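Long-range contacts in signal recognition 54 kDa protein (PDB 3DM5), which is an archaeal signal recognition particle subunit of the SRP54 family, combining a helical bundle, a P-loop NTPase-fold domain and a signal peptide binding domain: residues A[11-16]-A[29-34]; A[102-107]-A[211-216]; A[134-139]-A[169-174]. One frame throughout, in Å; residues are numbered along the deposited sequence.

Contact 1 of 3, residues A[11-16]-A[29-34]. With SO4 (sulfate ion), chain F.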
loop_
_atom_site.group_PDB
_atom_site.type_symbol
_atom_site.label_atom_id
_atom_site.label_comp_id
_atom_site.label_asym_id
_atom_site.label_seq_id
_atom_site.Cartn_x
_atom_site.Cartn_y
_atom_site.Cartn_z
ATOM N N ALA A 11 9.202 -14.418 -6.396
ATOM C CA ALA A 11 10.614 -14.470 -6.044
ATOM C C ALA A 11 10.860 -14.582 -4.533
ATOM O O ALA A 11 11.814 -15.227 -4.100
ATOM C CB ALA A 11 11.320 -13.254 -6.607
ATOM N N ASN A 12 10.005 -13.950 -3.732
ATOM C CA ASN A 12 10.208 -13.936 -2.288
ATOM C C ASN A 12 9.947 -15.279 -1.635
ATOM O O ASN A 12 10.567 -15.629 -0.631
ATOM C CB ASN A 12 9.370 -12.845 -1.624
ATOM C CG ASN A 12 9.941 -11.462 -1.857
ATOM O OD1 ASN A 12 11.097 -11.310 -2.265
ATOM N ND2 ASN A 12 9.130 -10.444 -1.612
ATOM N N THR A 13 9.031 -16.041 -2.210
ATOM C CA THR A 13 8.748 -17.360 -1.683
ATOM C C THR A 13 9.954 -18.239 -1.957
ATOM O O THR A 13 10.260 -19.122 -1.175
ATOM C CB THR A 13 7.493 -17.966 -2.321
ATOM O OG1 THR A 13 7.805 -18.444 -3.638
ATOM C CG2 THR A 13 6.385 -16.922 -2.391
ATOM N N LEU A 14 10.647 -17.979 -3.064
ATOM C CA LEU A 14 11.829 -18.758 -3.425
ATOM C C LEU A 14 13.031 -18.353 -2.575
ATOM O O LEU A 14 13.819 -19.210 -2.172
ATOM C CB LEU A 14 12.146 -18.649 -4.927
ATOM C CG LEU A 14 11.165 -19.362 -5.863
ATOM C CD1 LEU A 14 11.746 -19.477 -7.240
ATOM C CD2 LEU A 14 10.805 -20.742 -5.325
ATOM N N LYS A 15 13.162 -17.054 -2.304
ATOM C CA LYS A 15 14.178 -16.553 -1.375
ATOM C C LYS A 15 13.968 -17.157 0.003
ATOM O O LYS A 15 14.913 -17.577 0.657
ATOM C CB LYS A 15 14.137 -15.030 -1.267
ATOM C CG LYS A 15 14.690 -14.289 -2.491
ATOM C CD LYS A 15 14.191 -12.847 -2.509
ATOM C CE LYS A 15 14.304 -12.190 -3.887
ATOM N NZ LYS A 15 15.419 -11.197 -3.974
ATOM N N LYS A 16 12.720 -17.204 0.443
ATOM C CA LYS A 16 12.423 -17.753 1.748
ATOM C C LYS A 16 12.971 -19.155 1.820
ATOM O O LYS A 16 13.610 -19.531 2.799
ATOM C CB LYS A 16 10.919 -17.762 2.012
ATOM C CG LYS A 16 10.366 -16.448 2.552
ATOM C CD LYS A 16 8.974 -16.650 3.149
ATOM C CE LYS A 16 8.460 -15.375 3.804
ATOM N NZ LYS A 16 7.145 -15.593 4.479
ATOM N N LYS A 29 4.061 -26.119 3.016
ATOM C CA LYS A 29 2.679 -25.668 3.149
ATOM C C LYS A 29 2.609 -24.148 3.110
ATOM O O LYS A 29 1.664 -23.576 2.574
ATOM C CB LYS A 29 2.009 -26.242 4.415
ATOM N N GLU A 30 3.628 -23.494 3.653
ATOM C CA GLU A 30 3.704 -22.034 3.636
ATOM C C GLU A 30 4.050 -21.482 2.257
ATOM O O GLU A 30 3.556 -20.424 1.844
ATOM C CB GLU A 30 4.752 -21.543 4.618
ATOM C CG GLU A 30 5.135 -20.091 4.359
ATOM C CD GLU A 30 6.150 -19.563 5.347
ATOM O OE1 GLU A 30 6.641 -20.352 6.186
ATOM O OE2 GLU A 30 6.460 -18.353 5.280
ATOM N N LEU A 31 4.944 -22.187 1.576
ATOM C CA LEU A 31 5.310 -21.852 0.219
ATOM C C LEU A 31 4.059 -21.904 -0.652
ATOM O O LEU A 31 3.739 -20.946 -1.366
ATOM C CB LEU A 31 6.339 -22.851 -0.303
ATOM C CG LEU A 31 6.563 -22.842 -1.820
ATOM C CD1 LEU A 31 7.415 -21.640 -2.264
ATOM C CD2 LEU A 31 7.188 -24.158 -2.250
ATOM N N VAL A 32 3.352 -23.029 -0.589
ATOM C CA VAL A 32 2.167 -23.213 -1.414
ATOM C C VAL A 32 1.154 -22.096 -1.159
ATOM O O VAL A 32 0.557 -21.549 -2.092
ATOM C CB VAL A 32 1.521 -24.596 -1.189
ATOM C CG1 VAL A 32 0.043 -24.569 -1.568
ATOM C CG2 VAL A 32 2.281 -25.657 -1.975
ATOM N N ARG A 33 0.982 -21.738 0.107
ATOM C CA ARG A 33 0.034 -20.695 0.452
ATOM C C ARG A 33 0.531 -19.312 0.040
ATOM O O ARG A 33 -0.256 -18.457 -0.368
ATOM C CB ARG A 33 -0.285 -20.752 1.941
ATOM C CG ARG A 33 -1.064 -21.997 2.322
ATOM C CD ARG A 33 -1.073 -22.215 3.816
ATOM N NE ARG A 33 -1.947 -23.322 4.200
ATOM C CZ ARG A 33 -1.844 -23.968 5.358
ATOM N NH1 ARG A 33 -0.892 -23.622 6.215
ATOM N NH2 ARG A 33 -2.678 -24.957 5.659
ATOM N N ASP A 34 1.837 -19.089 0.138
ATOM C CA ASP A 34 2.397 -17.850 -0.377
ATOM C C ASP A 34 2.102 -17.711 -1.872
ATOM O O ASP A 34 1.780 -16.626 -2.334
ATOM C CB ASP A 34 3.900 -17.741 -0.098
ATOM C CG ASP A 34 4.203 -17.141 1.276
ATOM O OD1 ASP A 34 3.247 -16.779 2.003
ATOM O OD2 ASP A 34 5.402 -17.026 1.625
HETATM S S SO4 F . -1.356 -26.521 8.838
HETATM O O1 SO4 F . -0.355 -25.481 8.590
HETATM O O2 SO4 F . -0.878 -27.338 9.949
HETATM O O3 SO4 F . -2.647 -25.942 9.183
HETATM O O4 SO4 F . -1.582 -27.355 7.661
#

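Contact 2 of 3, residues A[102-107]-A[211-216]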
loop_
_atom_site.group_PDB
_atom_site.type_symbol
_atom_site.label_atom_id
_atom_site.label_comp_id
_atom_site.label_asym_id
_atom_site.label_seq_id
_atom_site.Cartn_x
_atom_site.Cartn_y
_atom_site.Cartn_z
ATOM N N ILE A 102 1.281 -13.783 -44.484
ATOM C CA ILE A 102 0.160 -12.920 -44.108
ATOM C C ILE A 102 -0.354 -13.191 -42.696
ATOM O O ILE A 102 -0.668 -14.340 -42.324
ATOM C CB ILE A 102 -0.984 -13.001 -45.116
ATOM C CG1 ILE A 102 -0.519 -12.492 -46.486
ATOM C CG2 ILE A 102 -2.170 -12.204 -44.634
ATOM C CD1 ILE A 102 -1.496 -12.832 -47.602
ATOM N N LEU A 103 -0.406 -12.115 -41.906
ATOM C CA LEU A 103 -0.838 -12.201 -40.511
ATOM C C LEU A 103 -2.119 -11.413 -40.373
ATOM O O LEU A 103 -2.172 -10.215 -40.706
ATOM C CB LEU A 103 0.244 -11.663 -39.571
ATOM C CG LEU A 103 1.639 -12.278 -39.748
ATOM C CD1 LEU A 103 2.637 -11.643 -38.793
ATOM C CD2 LEU A 103 1.597 -13.790 -39.590
ATOM N N LEU A 104 -3.161 -12.084 -39.904
ATOM C CA LEU A 104 -4.463 -11.450 -39.801
ATOM C C LEU A 104 -4.747 -11.141 -38.336
ATOM O O LEU A 104 -4.757 -12.046 -37.498
ATOM C CB LEU A 104 -5.552 -12.345 -40.424
ATOM C CG LEU A 104 -7.020 -11.979 -40.192
ATOM C CD1 LEU A 104 -7.374 -10.721 -40.961
ATOM C CD2 LEU A 104 -7.911 -13.139 -40.608
ATOM N N MET A 105 -4.952 -9.859 -38.027
ATOM C CA MET A 105 -5.115 -9.416 -36.635
ATOM C C MET A 105 -6.564 -9.096 -36.291
ATOM O O MET A 105 -7.212 -8.313 -36.973
ATOM C CB MET A 105 -4.255 -8.192 -36.361
ATOM C CG MET A 105 -2.889 -8.291 -36.999
ATOM S SD MET A 105 -1.837 -9.448 -36.135
ATOM C CE MET A 105 -1.484 -8.482 -34.656
ATOM N N VAL A 106 -7.062 -9.703 -35.218
ATOM C CA VAL A 106 -8.440 -9.503 -34.783
ATOM C C VAL A 106 -8.443 -9.077 -33.316
ATOM O O VAL A 106 -7.480 -9.332 -32.592
ATOM C CB VAL A 106 -9.315 -10.790 -35.041
ATOM C CG1 VAL A 106 -9.395 -11.049 -36.509
ATOM C CG2 VAL A 106 -8.705 -11.979 -34.401
ATOM N N GLY A 107 -9.506 -8.401 -32.889
ATOM C CA GLY A 107 -9.595 -7.894 -31.527
ATOM C C GLY A 107 -10.684 -6.858 -31.330
ATOM O O GLY A 107 -11.078 -6.159 -32.259
ATOM N N ILE A 211 -8.833 -14.202 -47.513
ATOM C CA ILE A 211 -7.424 -13.811 -47.702
ATOM C C ILE A 211 -6.422 -14.930 -47.467
ATOM O O ILE A 211 -5.292 -14.847 -47.931
ATOM C CB ILE A 211 -6.983 -12.531 -46.916
ATOM C CG1 ILE A 211 -6.721 -12.845 -45.451
ATOM C CG2 ILE A 211 -7.984 -11.397 -47.069
ATOM C CD1 ILE A 211 -6.109 -11.682 -44.696
ATOM N N HIS A 212 -6.831 -15.965 -46.743
ATOM C CA HIS A 212 -6.019 -17.163 -46.594
ATOM C C HIS A 212 -4.713 -16.852 -45.878
ATOM O O HIS A 212 -3.633 -17.121 -46.410
ATOM C CB HIS A 212 -5.725 -17.748 -47.977
ATOM C CG HIS A 212 -6.045 -19.208 -48.101
ATOM N ND1 HIS A 212 -7.337 -19.673 -48.242
ATOM C CD2 HIS A 212 -5.244 -20.299 -48.115
ATOM C CE1 HIS A 212 -7.316 -20.991 -48.329
ATOM N NE2 HIS A 212 -6.060 -21.397 -48.256
ATOM N N PRO A 213 -4.800 -16.291 -44.660
ATOM C CA PRO A 213 -3.590 -15.820 -43.992
ATOM C C PRO A 213 -2.759 -17.001 -43.553
ATOM O O PRO A 213 -3.280 -18.113 -43.383
ATOM C CB PRO A 213 -4.124 -15.110 -42.742
ATOM C CG PRO A 213 -5.608 -15.328 -42.720
ATOM C CD PRO A 213 -5.932 -16.374 -43.728
ATOM N N HIS A 214 -1.472 -16.765 -43.358
ATOM C CA HIS A 214 -0.644 -17.759 -42.693
ATOM C C HIS A 214 -1.059 -17.964 -41.234
ATOM O O HIS A 214 -0.920 -19.052 -40.695
ATOM C CB HIS A 214 0.842 -17.390 -42.742
ATOM C CG HIS A 214 1.685 -18.252 -41.856
ATOM N ND1 HIS A 214 2.357 -17.763 -40.758
ATOM C CD2 HIS A 214 1.928 -19.587 -41.878
ATOM C CE1 HIS A 214 2.995 -18.750 -40.151
ATOM N NE2 HIS A 214 2.750 -19.867 -40.815
ATOM N N GLU A 215 -1.565 -16.911 -40.601
ATOM C CA GLU A 215 -1.876 -16.969 -39.182
ATOM C C GLU A 215 -2.941 -15.954 -38.787
ATOM O O GLU A 215 -3.017 -14.863 -39.348
ATOM C CB GLU A 215 -0.606 -16.758 -38.355
ATOM C CG GLU A 215 -0.731 -17.183 -36.929
ATOM C CD GLU A 215 0.609 -17.551 -36.305
ATOM O OE1 GLU A 215 1.491 -18.079 -37.025
ATOM O OE2 GLU A 215 0.778 -17.322 -35.089
ATOM N N VAL A 216 -3.771 -16.324 -37.821
ATOM C CA VAL A 216 -4.749 -15.389 -37.310
ATOM C C VAL A 216 -4.390 -15.086 -35.860
ATOM O O VAL A 216 -4.215 -16.000 -35.064
ATOM C CB VAL A 216 -6.168 -15.931 -37.450
ATOM C CG1 VAL A 216 -7.166 -15.016 -36.785
ATOM C CG2 VAL A 216 -6.498 -16.085 -38.914
#

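Contact 3 of 3, residues A[134-139]-A[169-174]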
loop_
_atom_site.group_PDB
_atom_site.type_symbol
_atom_site.label_atom_id
_atom_site.label_comp_id
_atom_site.label_asym_id
_atom_site.label_seq_id
_atom_site.Cartn_x
_atom_site.Cartn_y
_atom_site.Cartn_z
ATOM N N VAL A 134 -2.079 -3.537 -43.888
ATOM C CA VAL A 134 -3.320 -3.276 -44.581
ATOM C C VAL A 134 -4.326 -2.968 -43.509
ATOM O O VAL A 134 -4.586 -3.805 -42.650
ATOM C CB VAL A 134 -3.812 -4.536 -45.325
ATOM C CG1 VAL A 134 -5.260 -4.350 -45.837
ATOM C CG2 VAL A 134 -2.866 -4.875 -46.445
ATOM N N CYS A 135 -4.901 -1.778 -43.555
ATOM C CA CYS A 135 -5.900 -1.398 -42.571
ATOM C C CYS A 135 -7.316 -1.606 -43.114
ATOM O O CYS A 135 -7.826 -0.771 -43.860
ATOM C CB CYS A 135 -5.696 0.053 -42.161
ATOM S SG CYS A 135 -7.024 0.744 -41.175
ATOM N N SER A 136 -7.945 -2.719 -42.745
ATOM C CA SER A 136 -9.307 -2.972 -43.185
ATOM C C SER A 136 -10.304 -2.729 -42.059
ATOM O O SER A 136 -11.374 -3.326 -42.023
ATOM C CB SER A 136 -9.448 -4.389 -43.762
ATOM O OG SER A 136 -9.204 -5.386 -42.789
ATOM N N ASP A 137 -9.931 -1.844 -41.136
ATOM C CA ASP A 137 -10.753 -1.508 -39.969
ATOM C C ASP A 137 -11.782 -0.459 -40.346
ATOM O O ASP A 137 -11.526 0.744 -40.247
ATOM C CB ASP A 137 -9.879 -0.996 -38.813
ATOM C CG ASP A 137 -10.629 -0.923 -37.473
ATOM O OD1 ASP A 137 -11.858 -1.110 -37.457
ATOM O OD2 ASP A 137 -9.975 -0.678 -36.427
ATOM N N THR A 138 -12.946 -0.936 -40.779
ATOM C CA THR A 138 -14.042 -0.077 -41.208
ATOM C C THR A 138 -14.883 0.355 -40.008
ATOM O O THR A 138 -15.748 1.215 -40.133
ATOM C CB THR A 138 -14.945 -0.801 -42.246
ATOM O OG1 THR A 138 -15.425 -2.032 -41.695
ATOM C CG2 THR A 138 -14.168 -1.107 -43.513
ATOM N N TRP A 139 -14.610 -0.254 -38.854
ATOM C CA TRP A 139 -15.341 -0.012 -37.598
ATOM C C TRP A 139 -14.913 1.280 -36.863
ATOM O O TRP A 139 -15.700 1.884 -36.135
ATOM C CB TRP A 139 -15.173 -1.223 -36.675
ATOM C CG TRP A 139 -16.315 -1.467 -35.739
ATOM C CD1 TRP A 139 -17.521 -2.045 -36.039
ATOM C CD2 TRP A 139 -16.347 -1.175 -34.335
ATOM N NE1 TRP A 139 -18.304 -2.115 -34.908
ATOM C CE2 TRP A 139 -17.609 -1.585 -33.851
ATOM C CE3 TRP A 139 -15.431 -0.602 -33.441
ATOM C CZ2 TRP A 139 -17.981 -1.434 -32.510
ATOM C CZ3 TRP A 139 -15.801 -0.455 -32.111
ATOM C CH2 TRP A 139 -17.069 -0.868 -31.658
ATOM N N LYS A 169 -13.834 -6.704 -48.797
ATOM C CA LYS A 169 -13.303 -6.090 -49.995
ATOM C C LYS A 169 -11.996 -5.396 -49.655
ATOM O O LYS A 169 -10.979 -5.599 -50.328
ATOM C CB LYS A 169 -14.291 -5.084 -50.577
ATOM C CG LYS A 169 -15.033 -5.554 -51.818
ATOM C CD LYS A 169 -15.752 -4.367 -52.472
ATOM C CE LYS A 169 -14.908 -3.084 -52.381
ATOM N NZ LYS A 169 -15.547 -1.888 -53.018
ATOM N N LEU A 170 -12.032 -4.585 -48.597
ATOM C CA LEU A 170 -10.904 -3.746 -48.203
ATOM C C LEU A 170 -9.672 -4.593 -47.942
ATOM O O LEU A 170 -8.580 -4.308 -48.425
ATOM C CB LEU A 170 -11.246 -2.979 -46.934
ATOM C CG LEU A 170 -11.090 -1.470 -46.980
ATOM C CD1 LEU A 170 -11.122 -0.932 -45.574
ATOM C CD2 LEU A 170 -9.826 -1.069 -47.712
ATOM N N ALA A 171 -9.866 -5.650 -47.170
ATOM C CA ALA A 171 -8.765 -6.524 -46.803
ATOM C C ALA A 171 -8.136 -7.212 -48.015
ATOM O O ALA A 171 -6.923 -7.416 -48.057
ATOM C CB ALA A 171 -9.212 -7.551 -45.722
ATOM N N LYS A 172 -8.956 -7.563 -49.001
ATOM C CA LYS A 172 -8.437 -8.178 -50.224
ATOM C C LYS A 172 -7.737 -7.173 -51.147
ATOM O O LYS A 172 -6.640 -7.441 -51.634
ATOM C CB LYS A 172 -9.530 -8.936 -50.982
ATOM N N GLU A 173 -8.357 -6.023 -51.395
ATOM C CA GLU A 173 -7.673 -4.990 -52.175
ATOM C C GLU A 173 -6.305 -4.669 -51.562
ATOM O O GLU A 173 -5.311 -4.500 -52.275
ATOM C CB GLU A 173 -8.479 -3.694 -52.226
ATOM C CG GLU A 173 -9.885 -3.802 -52.734
ATOM C CD GLU A 173 -10.660 -2.508 -52.527
ATOM O OE1 GLU A 173 -10.020 -1.428 -52.429
ATOM O OE2 GLU A 173 -11.910 -2.578 -52.456
ATOM N N GLY A 174 -6.268 -4.562 -50.233
ATOM C CA GLY A 174 -5.054 -4.185 -49.542
ATOM C C GLY A 174 -3.986 -5.233 -49.736
ATOM O O GLY A 174 -2.861 -4.933 -50.133
#

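Contact 1 of 3, residues A[11-16]-A[29-34]
T13 meets L31 and D34 across a pair of antiparallel helices, a worked case of an apolar strip with an ionic border. The axes of the two short segments come within 9.8 Å of each other at an angle of 169°, with T13 level with L31. T13 splits its two branches: OG1 lies 3.5 Å from L31 CD1, while CG2 reaches D34 CB at 3.5 Å. The hydroxyl is placed between the backbone N and the carbonyl carbon (chi1 77°), where it is hydrogen-bonded back to L10 O in its own helix; toward L31 it therefore offers plain van der Waals contact. At K16 the chain is extended beyond CG and crosses both acidic side chains at about a right angle. Its NZ forms a salt bridge of 3.0 Å with E30 OE2, met nearly along the C-O axis, and a long one of 3.6 Å with D34 OD2. The other carboxylate oxygen of D34, OD1, pairs with R37, so that acid links K16 to the next turn of its own helix. R33, away from the contact, holds a sulfate ion probably from the crystallisation liquor. Helix 71-86 covers the inner side of the pair, with I76 and V79 against L14 and I75 and V79 against L31, while V32 faces T53 and Q57 of helix 46-62, completing the helical bundle.

Contact 2 of 3, residues A[102-107]-A[211-216]
I211 meets I102 and L104 at the end of helix 198-211, and from there the chain turns into the strand beside 102-106, an example of how a crossover helix feeds a parallel sheet. The CD1 atom of I211 does the touching, lying 4.0 Å from I102 CG2 and 4.1 Å from L104 CD1. A chi1 of 79° tucks its CG1 back over its own main chain, which carries CD1 to both neighbours. The helical run breaks at H212, which has positive phi. The P213 ring crosses L104 at a slant, CG 3.8 Å from L104 CB, while its CB lies near the carbonyl oxygen of I102. H214 and E215 share a single acceptor: E215 N donates to I102 O over 3.2 Å, and H214 N adds a weak, bent bond to the same oxygen. L103 CD2 sits at the edge of the H214 imidazole, near its plane. The E215 side chain runs alongside that of L103, pointing the same way, with CB 3.9 Å from L103 CD2; farther out, its carboxylate is held by S243 and K270. E215 O receives L104 N at 2.8 Å in a nearly straight bond (170°). V216 finishes the walk on the opposite face of the sheet, its CG2 3.7 Å from L104 CD2 and its CG1 near V106 CG2. L103 with E215 and L104 with V216 are thus parallel bridges, and the first strand leads on to G107, consistent with the start of a P-loop. On the V216 face helix 198-211 covers L104, V106 and V216 through S208 and M204; on the other, helix 113-125 packs on L103, and strand 185-189 flanks 102-106 on the side away from 215-216.

Contact 3 of 3, residues A[134-139]-A[169-174]
Helix-on-sheet packing in the P-loop-type domain is illustrated where V134 of strand 131-135 and S136, just beyond C135, meet L170, A171 and G174 of helix 167-180. Both methyls of V134 bear on the helix backbone: CG2 is 3.5 Å from G174 C, and CG1 is 3.7 Å from G174 CA. With glycine at this position, the strand side chain rests directly on the main chain. One helical turn before G174, A171 faces S136, whose OG is 3.6 Å from A171 CB. That hydroxyl has its polar partner in D189 O of the adjacent strand, so its contact with the alanine is plain packing. L170 CD1 tucks beside S136 CA at 3.6 Å and T138 CG2 at 3.7 Å, the side chains of T138 and L170 passing each other head to tail. C135 points from the other face toward helix 142-151. D137 centres an inverse gamma turn, and its OD2 makes a weak, long ion pair with K113. Helix 167-180 thus spans strand 131-135 on its way from parallel strand 157-159 to parallel strand 185-189, the beta-alpha-beta crossover of P-loop folds.

How the contacts relate
From the N terminus, contact 1 closes first: a short turn between helices 5-19 and 25-41 folds the chain back within the helical bundle. Contact 2 opens only afterwards, at strand 101-106, and closes about a hundred residues later at strand 215-221; contact 3 is nested inside that long loop, pairing strand 131-135 with helix 167-180. Contacts 2 and 3 serve one sheet, their centres about 12 Å apart, and they meet where I211 CG2 packs on A171 O, bringing helices 198-211 and 167-180 together over the same face. Contact 1 stands apart, its nearest atoms about 30 Å from contact 2 and about 38 Å from contact 3.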